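Local coordinates for beta-galactosidase (Geobacillus stearothermophilus, PDB 4OIF), which probably hydrolyses terminal non-reducing beta-D-galactose residues of beta-D-galactosides, as a zinc-binding, trimeric member of glycoside hydrolase family 42, at residues Gln348-Gly353 against Lys396-Met401; Arg617-Val622 against Val630-Ala635; Ala87-Ala92 against Gln134-Leu139. All coordinates share one frame; numbering follows the deposited sequence.

Contact 1: Gln348-Gly353 against Lys396-Met401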
ATOM      1  N   GLN A 348     -17.467   1.071 -33.420  1.00  6.10           N
ATOM      2  CA  GLN A 348     -18.315   1.207 -32.239  1.00  5.97           C
ATOM      3  C   GLN A 348     -18.421   2.666 -31.830  1.00 14.32           C
ATOM      4  O   GLN A 348     -19.492   3.146 -31.426  1.00  9.75           O
ATOM      5  CB  GLN A 348     -17.790   0.389 -31.065  1.00  8.58           C
ATOM      6  CG  GLN A 348     -18.741   0.444 -29.879  1.00  7.67           C
ATOM      7  CD  GLN A 348     -18.159  -0.109 -28.593  1.00 11.62           C
ATOM      8  OE1 GLN A 348     -16.938  -0.122 -28.392  1.00  8.14           O
ATOM      9  NE2 GLN A 348     -19.041  -0.560 -27.700  1.00  5.10           N
ATOM     10  N   MET A 349     -17.300   3.372 -31.943  1.00  8.88           N
ATOM     11  CA  MET A 349     -17.291   4.788 -31.622  1.00  9.49           C
ATOM     12  C   MET A 349     -18.241   5.553 -32.527  1.00 14.07           C
ATOM     13  O   MET A 349     -19.036   6.369 -32.041  1.00 14.34           O
ATOM     14  CB  MET A 349     -15.876   5.349 -31.722  1.00 15.86           C
ATOM     15  CG  MET A 349     -15.031   5.023 -30.507  1.00 11.96           C
ATOM     16  SD  MET A 349     -15.643   5.865 -29.038  1.00 28.86           S
ATOM     17  CE  MET A 349     -14.658   5.068 -27.773  1.00 17.57           C
ATOM     18  N   ILE A 350     -18.177   5.291 -33.833  1.00  8.12           N
ATOM     19  CA  ILE A 350     -19.104   5.965 -34.748  1.00  4.84           C
ATOM     20  C   ILE A 350     -20.569   5.583 -34.455  1.00  8.77           C
ATOM     21  O   ILE A 350     -21.481   6.397 -34.578  1.00  8.91           O
ATOM     22  CB  ILE A 350     -18.767   5.646 -36.226  1.00 14.67           C
ATOM     23  CG1 ILE A 350     -17.309   6.017 -36.523  1.00  9.16           C
ATOM     24  CG2 ILE A 350     -19.728   6.366 -37.203  1.00  2.60           C
ATOM     25  CD1 ILE A 350     -16.999   7.479 -36.297  1.00 11.38           C
ATOM     26  N   ALA A 351     -20.789   4.343 -34.049  1.00 11.84           N
ATOM     27  CA  ALA A 351     -22.138   3.836 -33.871  1.00 11.32           C
ATOM     28  C   ALA A 351     -22.863   4.497 -32.688  1.00 13.42           C
ATOM     29  O   ALA A 351     -24.087   4.635 -32.706  1.00 10.48           O
ATOM     30  CB  ALA A 351     -22.103   2.329 -33.696  1.00  6.19           C
ATOM     31  N   HIS A 352     -22.113   4.899 -31.667  1.00 12.20           N
ATOM     32  CA  HIS A 352     -22.711   5.500 -30.485  1.00  4.56           C
ATOM     33  C   HIS A 352     -22.694   7.017 -30.567  1.00  7.90           C
ATOM     34  O   HIS A 352     -23.071   7.685 -29.613  1.00  5.85           O
ATOM     35  CB  HIS A 352     -21.998   5.035 -29.213  1.00  9.17           C
ATOM     36  CG  HIS A 352     -22.392   3.660 -28.763  1.00  9.52           C
ATOM     37  ND1 HIS A 352     -23.344   3.439 -27.791  1.00  7.47           N
ATOM     38  CD2 HIS A 352     -21.966   2.435 -29.157  1.00  6.02           C
ATOM     39  CE1 HIS A 352     -23.489   2.138 -27.609  1.00  7.25           C
ATOM     40  NE2 HIS A 352     -22.663   1.507 -28.423  1.00  4.37           N
ATOM     41  N   GLY A 353     -22.280   7.563 -31.712  1.00  9.93           N
ATOM     42  CA  GLY A 353     -22.469   8.980 -31.966  1.00  8.98           C
ATOM     43  C   GLY A 353     -21.284   9.838 -32.389  1.00 12.12           C
ATOM     44  O   GLY A 353     -21.463  11.003 -32.742  1.00 19.39           O
ATOM     45  N   LYS A 396     -10.208   4.220 -45.042  1.00 20.96           N
ATOM     46  CA  LYS A 396     -10.950   3.825 -46.240  0.62 18.98           C
ATOM     47  C   LYS A 396     -12.415   3.600 -45.915  1.00 16.53           C
ATOM     48  O   LYS A 396     -13.298   3.938 -46.704  1.00 23.81           O
ATOM     49  CB  LYS A 396     -10.357   2.554 -46.854  0.62 15.60           C
ATOM     50  CG  LYS A 396      -8.901   2.676 -47.270  0.62 20.28           C
ATOM     51  CD  LYS A 396      -8.317   1.313 -47.621  0.62 26.48           C
ATOM     52  CE  LYS A 396      -6.863   1.417 -48.072  0.62 30.67           C
ATOM     53  NZ  LYS A 396      -6.349   0.124 -48.617  0.62 28.64           N
ATOM     54  N   ALA A 397     -12.674   3.025 -44.746  1.00 16.45           N
ATOM     55  CA  ALA A 397     -14.048   2.777 -44.361  1.00 12.44           C
ATOM     56  C   ALA A 397     -14.772   4.091 -44.082  1.00 21.72           C
ATOM     57  O   ALA A 397     -15.916   4.279 -44.508  1.00 18.49           O
ATOM     58  CB  ALA A 397     -14.104   1.860 -43.163  1.00  9.09           C
ATOM     59  N   LEU A 398     -14.095   5.008 -43.394  1.00 13.94           N
ATOM     60  CA  LEU A 398     -14.702   6.273 -42.991  1.00 21.12           C
ATOM     61  C   LEU A 398     -15.005   7.154 -44.191  1.00 17.92           C
ATOM     62  O   LEU A 398     -15.976   7.902 -44.191  1.00 13.30           O
ATOM     63  CB  LEU A 398     -13.798   7.033 -42.018  1.00 20.16           C
ATOM     64  CG  LEU A 398     -13.496   6.425 -40.647  1.00 19.78           C
ATOM     65  CD1 LEU A 398     -12.551   7.347 -39.870  1.00 13.75           C
ATOM     66  CD2 LEU A 398     -14.776   6.129 -39.842  1.00 16.29           C
ATOM     67  N   LYS A 399     -14.168   7.078 -45.216  1.00 18.87           N
ATOM     68  CA  LYS A 399     -14.443   7.863 -46.413  1.00 21.64           C
ATOM     69  C   LYS A 399     -15.791   7.503 -47.046  1.00 21.13           C
ATOM     70  O   LYS A 399     -16.416   8.339 -47.692  1.00 17.02           O
ATOM     71  CB  LYS A 399     -13.308   7.702 -47.423  1.00 16.01           C
ATOM     72  CG  LYS A 399     -12.047   8.413 -46.961  1.00 27.41           C
ATOM     73  CD  LYS A 399     -10.875   8.284 -47.918  1.00 26.63           C
ATOM     74  CE  LYS A 399      -9.769   9.256 -47.504  1.00 29.53           C
ATOM     75  NZ  LYS A 399      -8.508   9.118 -48.293  1.00 35.66           N
ATOM     76  N   LYS A 400     -16.257   6.274 -46.840  1.00 21.96           N
ATOM     77  CA  LYS A 400     -17.549   5.861 -47.388  1.00 18.33           C
ATOM     78  C   LYS A 400     -18.698   6.147 -46.434  1.00 19.51           C
ATOM     79  O   LYS A 400     -19.814   5.688 -46.668  1.00 23.30           O
ATOM     80  CB  LYS A 400     -17.561   4.367 -47.723  1.00 21.77           C
ATOM     81  CG  LYS A 400     -16.413   3.882 -48.589  1.00 29.68           C
ATOM     82  CD  LYS A 400     -16.483   2.370 -48.781  1.00 26.71           C
ATOM     83  CE  LYS A 400     -15.259   1.829 -49.520  1.00 41.29           C
ATOM     84  NZ  LYS A 400     -15.322   0.343 -49.684  1.00 25.41           N
ATOM     85  N   MET A 401     -18.442   6.905 -45.370  1.00 18.62           N
ATOM     86  CA  MET A 401     -19.434   7.048 -44.302  1.00 15.49           C
ATOM     87  C   MET A 401     -19.886   8.486 -44.027  1.00 12.86           C
ATOM     88  O   MET A 401     -20.411   8.779 -42.957  1.00 19.29           O
ATOM     89  CB  MET A 401     -18.882   6.416 -43.009  1.00 19.25           C
ATOM     90  CG  MET A 401     -18.891   4.885 -43.029  1.00 15.25           C
ATOM     91  SD  MET A 401     -17.896   4.099 -41.748  1.00 19.59           S
ATOM     92  CE  MET A 401     -18.818   4.482 -40.262  1.00  9.42           C
TER
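One torsion of Ile-350, chi1 at -56°, divides its branches between Leu-398 and Met-401: CG2 stands anti to the backbone N while CG1 lies beside that N. The side chain leaves the helix toward 396-401, and each branch finds its own partner. CG2 meets the methyl end of Met-401, 3.7 Å from its CE, because the methionine chain, extended through chi2, folds at chi3 (69°) and brings CE against the CG2 methyl. On the other branch, Ile-350 CG1 lies 4.2 Å from Leu-398 CD2, a looser touch. The leucine's CB bond points neither toward nor away from 348-353, but its CD2 methyl reaches across. No hydrogen bond joins the segments, and their nearest CA atoms, those of Ile-350 and Leu-398, stay 9.3 Å apart.

The contact joins the C-terminal end of helix 341-351 to the end of helix 386-399. The first helix closes in a Schellman motif with Gly-353, at positive phi, as its C-prime residue. Met-347, one turn before Ile-350, also touches Leu-398 and Met-401, and Phe-642 of strand 638-645 packs on both Ile-350 and Met-401. The chemistry is thus purely apolar: three buried aliphatic or thioether side chains meet through methyl and methylene groups, which implies cohesion by van der Waals packing and exclusion of water rather than by directional bonds.

Contact 2: Arg617-Val622 against Val630-Ala635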
ATOM      1  N   ARG A 617     -37.794  -0.942 -28.406  1.00 19.83           N
ATOM      2  CA  ARG A 617     -37.214  -1.701 -29.510  1.00 19.80           C
ATOM      3  C   ARG A 617     -35.867  -1.145 -29.949  1.00 22.19           C
ATOM      4  O   ARG A 617     -35.546   0.011 -29.676  1.00 21.02           O
ATOM      5  CB  ARG A 617     -38.175  -1.722 -30.704  1.00 18.76           C
ATOM      6  CG  ARG A 617     -39.301  -2.728 -30.542  1.00 26.76           C
ATOM      7  CD  ARG A 617     -40.108  -2.904 -31.813  1.00 39.91           C
ATOM      8  NE  ARG A 617     -41.317  -2.082 -31.841  1.00 47.16           N
ATOM      9  CZ  ARG A 617     -42.352  -2.313 -32.648  1.00 62.93           C
ATOM     10  NH1 ARG A 617     -42.331  -3.347 -33.486  1.00 45.15           N
ATOM     11  NH2 ARG A 617     -43.418  -1.518 -32.611  1.00 50.44           N
ATOM     12  N   PRO A 618     -35.061  -1.977 -30.618  1.00 13.75           N
ATOM     13  CA  PRO A 618     -33.902  -1.441 -31.327  1.00 10.52           C
ATOM     14  C   PRO A 618     -34.354  -0.668 -32.549  1.00 15.45           C
ATOM     15  O   PRO A 618     -35.524  -0.747 -32.931  1.00 20.52           O
ATOM     16  CB  PRO A 618     -33.129  -2.692 -31.733  1.00 12.61           C
ATOM     17  CG  PRO A 618     -34.161  -3.758 -31.783  1.00 18.40           C
ATOM     18  CD  PRO A 618     -35.102  -3.446 -30.670  1.00 15.44           C
ATOM     19  N   VAL A 619     -33.438   0.063 -33.165  1.00 11.33           N
ATOM     20  CA  VAL A 619     -33.758   0.769 -34.390  1.00  8.94           C
ATOM     21  C   VAL A 619     -33.944  -0.247 -35.522  1.00 13.33           C
ATOM     22  O   VAL A 619     -34.891  -0.169 -36.284  1.00 12.88           O
ATOM     23  CB  VAL A 619     -32.665   1.784 -34.733  1.00 15.20           C
ATOM     24  CG1 VAL A 619     -32.768   2.220 -36.183  1.00  9.49           C
ATOM     25  CG2 VAL A 619     -32.738   2.971 -33.782  1.00  7.92           C
ATOM     26  N   LEU A 620     -33.041  -1.212 -35.625  1.00 10.98           N
ATOM     27  CA  LEU A 620     -33.274  -2.334 -36.518  1.00  9.96           C
ATOM     28  C   LEU A 620     -33.024  -3.618 -35.765  1.00 15.80           C
ATOM     29  O   LEU A 620     -31.930  -3.832 -35.248  1.00 19.21           O
ATOM     30  CB  LEU A 620     -32.378  -2.270 -37.755  1.00 13.11           C
ATOM     31  CG  LEU A 620     -32.499  -3.472 -38.706  1.00 12.19           C
ATOM     32  CD1 LEU A 620     -33.834  -3.465 -39.448  1.00 10.91           C
ATOM     33  CD2 LEU A 620     -31.332  -3.500 -39.685  1.00 10.77           C
ATOM     34  N   PHE A 621     -34.037  -4.471 -35.682  1.00 17.65           N
ATOM     35  CA  PHE A 621     -33.852  -5.747 -35.019  1.00  9.82           C
ATOM     36  C   PHE A 621     -32.915  -6.650 -35.815  1.00 18.07           C
ATOM     37  O   PHE A 621     -33.083  -6.839 -37.016  1.00 16.76           O
ATOM     38  CB  PHE A 621     -35.182  -6.462 -34.798  1.00 15.96           C
ATOM     39  CG  PHE A 621     -35.016  -7.831 -34.203  1.00 23.90           C
ATOM     40  CD1 PHE A 621     -34.754  -7.980 -32.853  1.00 16.02           C
ATOM     41  CD2 PHE A 621     -35.077  -8.966 -34.999  1.00 31.42           C
ATOM     42  CE1 PHE A 621     -34.575  -9.247 -32.295  1.00 25.58           C
ATOM     43  CE2 PHE A 621     -34.897 -10.232 -34.451  1.00 29.53           C
ATOM     44  CZ  PHE A 621     -34.644 -10.371 -33.095  1.00 16.34           C
ATOM     45  N   VAL A 622     -31.912  -7.189 -35.139  1.00 13.63           N
ATOM     46  CA  VAL A 622     -31.069  -8.207 -35.725  1.00 10.87           C
ATOM     47  C   VAL A 622     -31.007  -9.363 -34.742  1.00 19.51           C
ATOM     48  O   VAL A 622     -30.754  -9.151 -33.562  1.00 22.49           O
ATOM     49  CB  VAL A 622     -29.643  -7.698 -36.014  1.00 21.29           C
ATOM     50  CG1 VAL A 622     -28.793  -8.828 -36.572  1.00  9.77           C
ATOM     51  CG2 VAL A 622     -29.667  -6.514 -36.953  1.00  7.84           C
ATOM     52  N   VAL A 630     -25.615  -4.406 -31.684  1.00  7.16           N
ATOM     53  CA  VAL A 630     -26.187  -3.708 -32.820  1.00  9.18           C
ATOM     54  C   VAL A 630     -26.573  -2.317 -32.362  1.00 12.22           C
ATOM     55  O   VAL A 630     -27.329  -2.173 -31.407  1.00 13.81           O
ATOM     56  CB  VAL A 630     -27.414  -4.450 -33.408  1.00 12.18           C
ATOM     57  CG1 VAL A 630     -28.027  -3.638 -34.535  1.00  5.64           C
ATOM     58  CG2 VAL A 630     -27.016  -5.847 -33.901  1.00  3.12           C
ATOM     59  N   GLN A 631     -26.033  -1.300 -33.025  1.00  8.72           N
ATOM     60  CA  GLN A 631     -26.293   0.081 -32.626  1.00  7.46           C
ATOM     61  C   GLN A 631     -26.518   0.935 -33.850  1.00  7.97           C
ATOM     62  O   GLN A 631     -25.881   0.711 -34.863  1.00 12.44           O
ATOM     63  CB  GLN A 631     -25.124   0.646 -31.811  1.00 10.60           C
ATOM     64  CG  GLN A 631     -24.988   0.081 -30.405  1.00  7.49           C
ATOM     65  CD  GLN A 631     -26.130   0.492 -29.509  1.00 12.77           C
ATOM     66  OE1 GLN A 631     -26.684   1.591 -29.642  1.00  8.07           O
ATOM     67  NE2 GLN A 631     -26.499  -0.393 -28.593  1.00  7.31           N
ATOM     68  N   ALA A 632     -27.387   1.936 -33.761  1.00  9.03           N
ATOM     69  CA  ALA A 632     -27.750   2.701 -34.948  1.00  8.52           C
ATOM     70  C   ALA A 632     -27.705   4.229 -34.805  1.00 13.34           C
ATOM     71  O   ALA A 632     -27.830   4.789 -33.711  1.00 11.76           O
ATOM     72  CB  ALA A 632     -29.125   2.290 -35.395  1.00  9.83           C
ATOM     73  N   ARG A 633     -27.534   4.896 -35.938  1.00  9.03           N
ATOM     74  CA  ARG A 633     -27.749   6.333 -36.019  1.00 16.67           C
ATOM     75  C   ARG A 633     -28.808   6.601 -37.072  1.00 18.02           C
ATOM     76  O   ARG A 633     -28.943   5.854 -38.023  1.00 24.11           O
ATOM     77  CB  ARG A 633     -26.447   7.056 -36.328  1.00 11.69           C
ATOM     78  CG  ARG A 633     -25.476   6.945 -35.164  1.00 10.48           C
ATOM     79  CD  ARG A 633     -24.166   7.578 -35.448  1.00  7.67           C
ATOM     80  NE  ARG A 633     -24.273   9.023 -35.571  1.00 10.30           N
ATOM     81  CZ  ARG A 633     -23.220   9.813 -35.710  1.00 13.51           C
ATOM     82  NH1 ARG A 633     -22.007   9.269 -35.736  1.00 10.52           N
ATOM     83  NH2 ARG A 633     -23.376  11.127 -35.825  1.00 12.12           N
ATOM     84  N   GLN A 634     -29.585   7.653 -36.884  1.00 19.90           N
ATOM     85  CA  GLN A 634     -30.750   7.848 -37.719  1.00 15.94           C
ATOM     86  C   GLN A 634     -30.689   9.160 -38.473  1.00 17.69           C
ATOM     87  O   GLN A 634     -30.515  10.223 -37.881  1.00 22.32           O
ATOM     88  CB  GLN A 634     -32.016   7.778 -36.864  1.00 17.30           C
ATOM     89  CG  GLN A 634     -32.032   6.579 -35.938  1.00 13.21           C
ATOM     90  CD  GLN A 634     -33.414   6.250 -35.411  1.00 15.41           C
ATOM     91  OE1 GLN A 634     -33.797   6.674 -34.323  1.00 21.44           O
ATOM     92  NE2 GLN A 634     -34.167   5.480 -36.179  1.00 21.89           N
ATOM     93  N   ALA A 635     -30.821   9.067 -39.793  1.00 27.98           N
ATOM     94  CA  ALA A 635     -30.900  10.231 -40.669  1.00 22.67           C
ATOM     95  C   ALA A 635     -32.368  10.468 -41.050  1.00 25.38           C
ATOM     96  O   ALA A 635     -33.214   9.614 -40.787  1.00 23.85           O
ATOM     97  CB  ALA A 635     -30.036  10.017 -41.902  1.00 25.97           C
TER
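This is an apolar contact, without hydrogen bonds between its segments, in which the loop following helix 600-613 is laid against strand 628-634, an outermost strand of the C-terminal antiparallel sheet. Val-619 carries one end of it. Its CB and the CB of Ala-632 come within 3.6 Å, about where the backbones are nearest, with 6.3 Å between the CA atoms of Val-619 and Ala-632. Beyond the alanine, both methyls of Val-619 sit over one face of the Gln-634 amide: CG1 is 3.5 Å from Gln-634 NE2, and CG2 is 3.7 Å from Gln-634 CD. The two side chains run past each other in opposing directions, and their contact is packing on the flat of the amide rather than a bond. Gln-634 NE2 is hydrogen-bonded instead to Asp-639, which fixes the polar end while the valine packs on it.

At the other end, Val-622 and Val-630 cross at about a right angle, with CB of Val-622 3.8 Å from CG2 of Val-630. In Val-630, CG1 stands opposite the backbone N (chi1 176°), which leaves CG2 for Val-622 CB and brings CG1 to 4.0 Å from the carbonyl O of Leu-620. The directions of 619-622 and 630-634 differ by 150°, so the two runs are roughly antiparallel.

Strand 638-645 contributes Val-641 to both Leu-620 and Val-630 and Ile-643 to Val-622, and strand 651-655 adds Leu-655 against Leu-620 and Val-622. The contact thus lies where the chain passes from helix 600-613 into the C-terminal strands, while Arg-633 of the edge strand, whose CB points away from the loop, forms a salt bridge with Asp-355 through NH2.

Contact 3: Ala87-Ala92 against Gln134-Leu139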
ATOM      1  N   ALA A  87      -4.825  23.470 -31.054  1.00  4.30           N
ATOM      2  CA  ALA A  87      -4.940  23.459 -29.612  1.00  5.87           C
ATOM      3  C   ALA A  87      -4.267  24.674 -29.009  1.00  8.31           C
ATOM      4  O   ALA A  87      -3.270  25.171 -29.547  1.00  8.78           O
ATOM      5  CB  ALA A  87      -4.329  22.191 -29.038  1.00  8.82           C
ATOM      6  N   THR A  88      -4.813  25.152 -27.891  1.00  4.15           N
ATOM      7  CA  THR A  88      -4.091  26.103 -27.058  1.00  5.36           C
ATOM      8  C   THR A  88      -3.135  25.330 -26.140  1.00  9.03           C
ATOM      9  O   THR A  88      -3.428  24.212 -25.731  1.00  7.78           O
ATOM     10  CB  THR A  88      -5.035  26.966 -26.245  1.00  7.17           C
ATOM     11  OG1 THR A  88      -5.695  26.162 -25.259  1.00  7.40           O
ATOM     12  CG2 THR A  88      -6.068  27.608 -27.175  1.00  5.63           C
ATOM     13  N   PRO A  89      -1.978  25.923 -25.832  1.00  7.79           N
ATOM     14  CA  PRO A  89      -0.907  25.135 -25.225  1.00  5.83           C
ATOM     15  C   PRO A  89      -0.870  25.138 -23.700  1.00  9.98           C
ATOM     16  O   PRO A  89       0.147  24.712 -23.144  1.00 11.38           O
ATOM     17  CB  PRO A  89       0.353  25.810 -25.780  1.00  7.05           C
ATOM     18  CG  PRO A  89      -0.040  27.249 -25.875  1.00  6.32           C
ATOM     19  CD  PRO A  89      -1.511  27.257 -26.251  1.00  4.10           C
ATOM     20  N   SER A  90      -1.926  25.607 -23.038  1.00  8.69           N
ATOM     21  CA  SER A  90      -1.907  25.743 -21.575  1.00  7.50           C
ATOM     22  C   SER A  90      -1.657  24.419 -20.834  1.00  7.40           C
ATOM     23  O   SER A  90      -1.300  24.429 -19.659  1.00  9.61           O
ATOM     24  CB  SER A  90      -3.215  26.361 -21.081  1.00  6.37           C
ATOM     25  OG  SER A  90      -4.318  25.547 -21.428  1.00  4.81           O
ATOM     26  N   GLY A  91      -1.839  23.295 -21.520  1.00  7.23           N
ATOM     27  CA  GLY A  91      -1.565  21.984 -20.953  1.00  7.69           C
ATOM     28  C   GLY A  91      -0.180  21.776 -20.352  1.00  5.37           C
ATOM     29  O   GLY A  91      -0.016  20.953 -19.459  1.00 11.25           O
ATOM     30  N   ALA A  92       0.817  22.509 -20.829  1.00  4.41           N
ATOM     31  CA  ALA A  92       2.158  22.424 -20.241  1.00  9.61           C
ATOM     32  C   ALA A  92       2.969  23.710 -20.426  1.00  8.91           C
ATOM     33  O   ALA A  92       3.399  24.034 -21.544  1.00  7.81           O
ATOM     34  CB  ALA A  92       2.921  21.234 -20.828  1.00  6.52           C
ATOM     35  N   GLN A 134      -4.094  33.374 -21.946  1.00  9.96           N
ATOM     36  CA  GLN A 134      -5.004  34.130 -22.792  1.00  5.49           C
ATOM     37  C   GLN A 134      -4.256  34.856 -23.906  1.00  7.23           C
ATOM     38  O   GLN A 134      -4.731  34.920 -25.032  1.00 10.30           O
ATOM     39  CB  GLN A 134      -5.818  35.136 -21.996  1.00 10.64           C
ATOM     40  CG  GLN A 134      -6.981  35.674 -22.823  1.00 16.14           C
ATOM     41  CD  GLN A 134      -7.694  36.845 -22.187  1.00 10.60           C
ATOM     42  OE1 GLN A 134      -7.361  38.002 -22.443  1.00 14.45           O
ATOM     43  NE2 GLN A 134      -8.700  36.552 -21.374  1.00  7.60           N
ATOM     44  N   HIS A 135      -3.074  35.383 -23.605  1.00 11.59           N
ATOM     45  CA  HIS A 135      -2.335  36.153 -24.601  1.00  8.59           C
ATOM     46  C   HIS A 135      -1.806  35.287 -25.745  1.00 10.09           C
ATOM     47  O   HIS A 135      -1.946  35.633 -26.931  1.00  7.06           O
ATOM     48  CB  HIS A 135      -1.174  36.896 -23.953  1.00  9.69           C
ATOM     49  CG  HIS A 135      -0.378  37.708 -24.925  1.00 15.16           C
ATOM     50  ND1 HIS A 135      -0.933  38.730 -25.667  1.00 15.15           N
ATOM     51  CD2 HIS A 135       0.919  37.625 -25.309  1.00 12.91           C
ATOM     52  CE1 HIS A 135      -0.008  39.253 -26.452  1.00 18.45           C
ATOM     53  NE2 HIS A 135       1.125  38.602 -26.252  1.00 18.52           N
ATOM     54  N   ILE A 136      -1.183  34.163 -25.412  1.00  7.76           N
ATOM     55  CA  ILE A 136      -0.730  33.309 -26.492  1.00  5.53           C
ATOM     56  C   ILE A 136      -1.938  32.746 -27.282  1.00  8.24           C
ATOM     57  O   ILE A 136      -1.873  32.579 -28.507  1.00 11.01           O
ATOM     58  CB  ILE A 136       0.176  32.188 -25.975  1.00  9.21           C
ATOM     59  CG1 ILE A 136       0.876  31.508 -27.149  1.00 10.03           C
ATOM     60  CG2 ILE A 136      -0.588  31.194 -25.115  1.00  5.88           C
ATOM     61  CD1 ILE A 136       2.080  30.722 -26.728  1.00 12.87           C
ATOM     62  N   ASN A 137      -3.055  32.498 -26.607  1.00  4.53           N
ATOM     63  CA  ASN A 137      -4.247  32.109 -27.338  1.00  5.07           C
ATOM     64  C   ASN A 137      -4.614  33.189 -28.336  1.00  9.22           C
ATOM     65  O   ASN A 137      -4.931  32.904 -29.499  1.00  8.90           O
ATOM     66  CB  ASN A 137      -5.400  31.841 -26.388  1.00  6.73           C
ATOM     67  CG  ASN A 137      -5.191  30.588 -25.583  1.00  6.87           C
ATOM     68  OD1 ASN A 137      -4.120  29.990 -25.630  1.00 11.51           O
ATOM     69  ND2 ASN A 137      -6.199  30.189 -24.831  1.00  9.40           N
ATOM     70  N   ARG A 138      -4.509  34.440 -27.900  1.00  9.57           N
ATOM     71  CA  ARG A 138      -4.788  35.555 -28.791  1.00  8.25           C
ATOM     72  C   ARG A 138      -3.839  35.604 -29.995  1.00 10.65           C
ATOM     73  O   ARG A 138      -4.289  35.813 -31.112  1.00 16.95           O
ATOM     74  CB  ARG A 138      -4.733  36.866 -28.029  1.00 13.84           C
ATOM     75  CG  ARG A 138      -5.012  38.081 -28.883  1.00 16.65           C
ATOM     76  CD  ARG A 138      -5.143  39.304 -28.021  1.00 11.95           C
ATOM     77  NE  ARG A 138      -6.269  39.191 -27.100  1.00  8.03           N
ATOM     78  CZ  ARG A 138      -7.526  39.455 -27.440  1.00 22.11           C
ATOM     79  NH1 ARG A 138      -7.809  39.843 -28.679  1.00 16.36           N
ATOM     80  NH2 ARG A 138      -8.499  39.330 -26.544  1.00 23.71           N
ATOM     81  N   LEU A 139      -2.539  35.409 -29.783  1.00  8.35           N
ATOM     82  CA  LEU A 139      -1.605  35.416 -30.911  1.00  9.99           C
ATOM     83  C   LEU A 139      -1.982  34.311 -31.888  1.00 11.37           C
ATOM     84  O   LEU A 139      -1.970  34.509 -33.111  1.00 10.17           O
ATOM     85  CB  LEU A 139      -0.148  35.248 -30.445  1.00  7.95           C
ATOM     86  CG  LEU A 139       0.429  36.400 -29.606  1.00 12.59           C
ATOM     87  CD1 LEU A 139       1.858  36.114 -29.152  1.00  8.85           C
ATOM     88  CD2 LEU A 139       0.369  37.719 -30.354  1.00  6.25           C
TER
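Thr-88 sets its CG2 methyl over a face of the Asn-137 amide, the two side chains crossing nearly at right angles. Thr-88 CG2 is 3.4 Å from Asn-137 OD1 and 3.5 Å from Asn-137 ND2, and Thr-88 CB is 3.2 Å from the same OD1. With OG1 set between its backbone N and carbonyl carbon (chi1 68°), the threonine turns CG2 to the asparagine and keeps its hydroxyl for Ser-156 N and Glu-239. Glu-239 OE2 also takes a hydrogen bond from Asn-137 ND2, tying the two residues through a shared carboxylate. An alanine in place of Asn-137 would lose that N-H and would probably leave Glu-239 with one mate fewer and a gap beside the Thr-88 methyl. Next along the loop, the Pro-89 ring packs obliquely on Ile-136, its CG 4.1 Å from Ile-136 CG2, while Trp-55 touches both residues.

Here the loop after barrel strand 83-87 packs on helix 127-144. In TIM barrels the active site lies at the C-terminal ends of the strands, where this loop begins, consistent with predicted substrate-binding Asn-157 about 8 Å from Thr-88, side chain to side chain.

Contacts 1 and 2 are neighbours, their centres 15 Å apart, and they touch: Arg-633 NH1 of contact 2 lies 3.1 Å from Ile-350 O of contact 1, a probable hydrogen bond, and His-352 NE2 comes within 3.4 Å of Gln-631 CG. The end of helix 341-351 of the barrel domain is thereby joined to the C-terminal sheet. Contact 3 is remote, its centre 31 Å from that of contact 1 and 42 Å from that of contact 2, across the chain's centre from contact 2. It alone approaches the predicted substrate-binding residues, with the side chains of Pro-89 and Arg-119 about 11 Å apart; contacts 1 and 2 are remote from the zinc ion and the predicted catalytic residues.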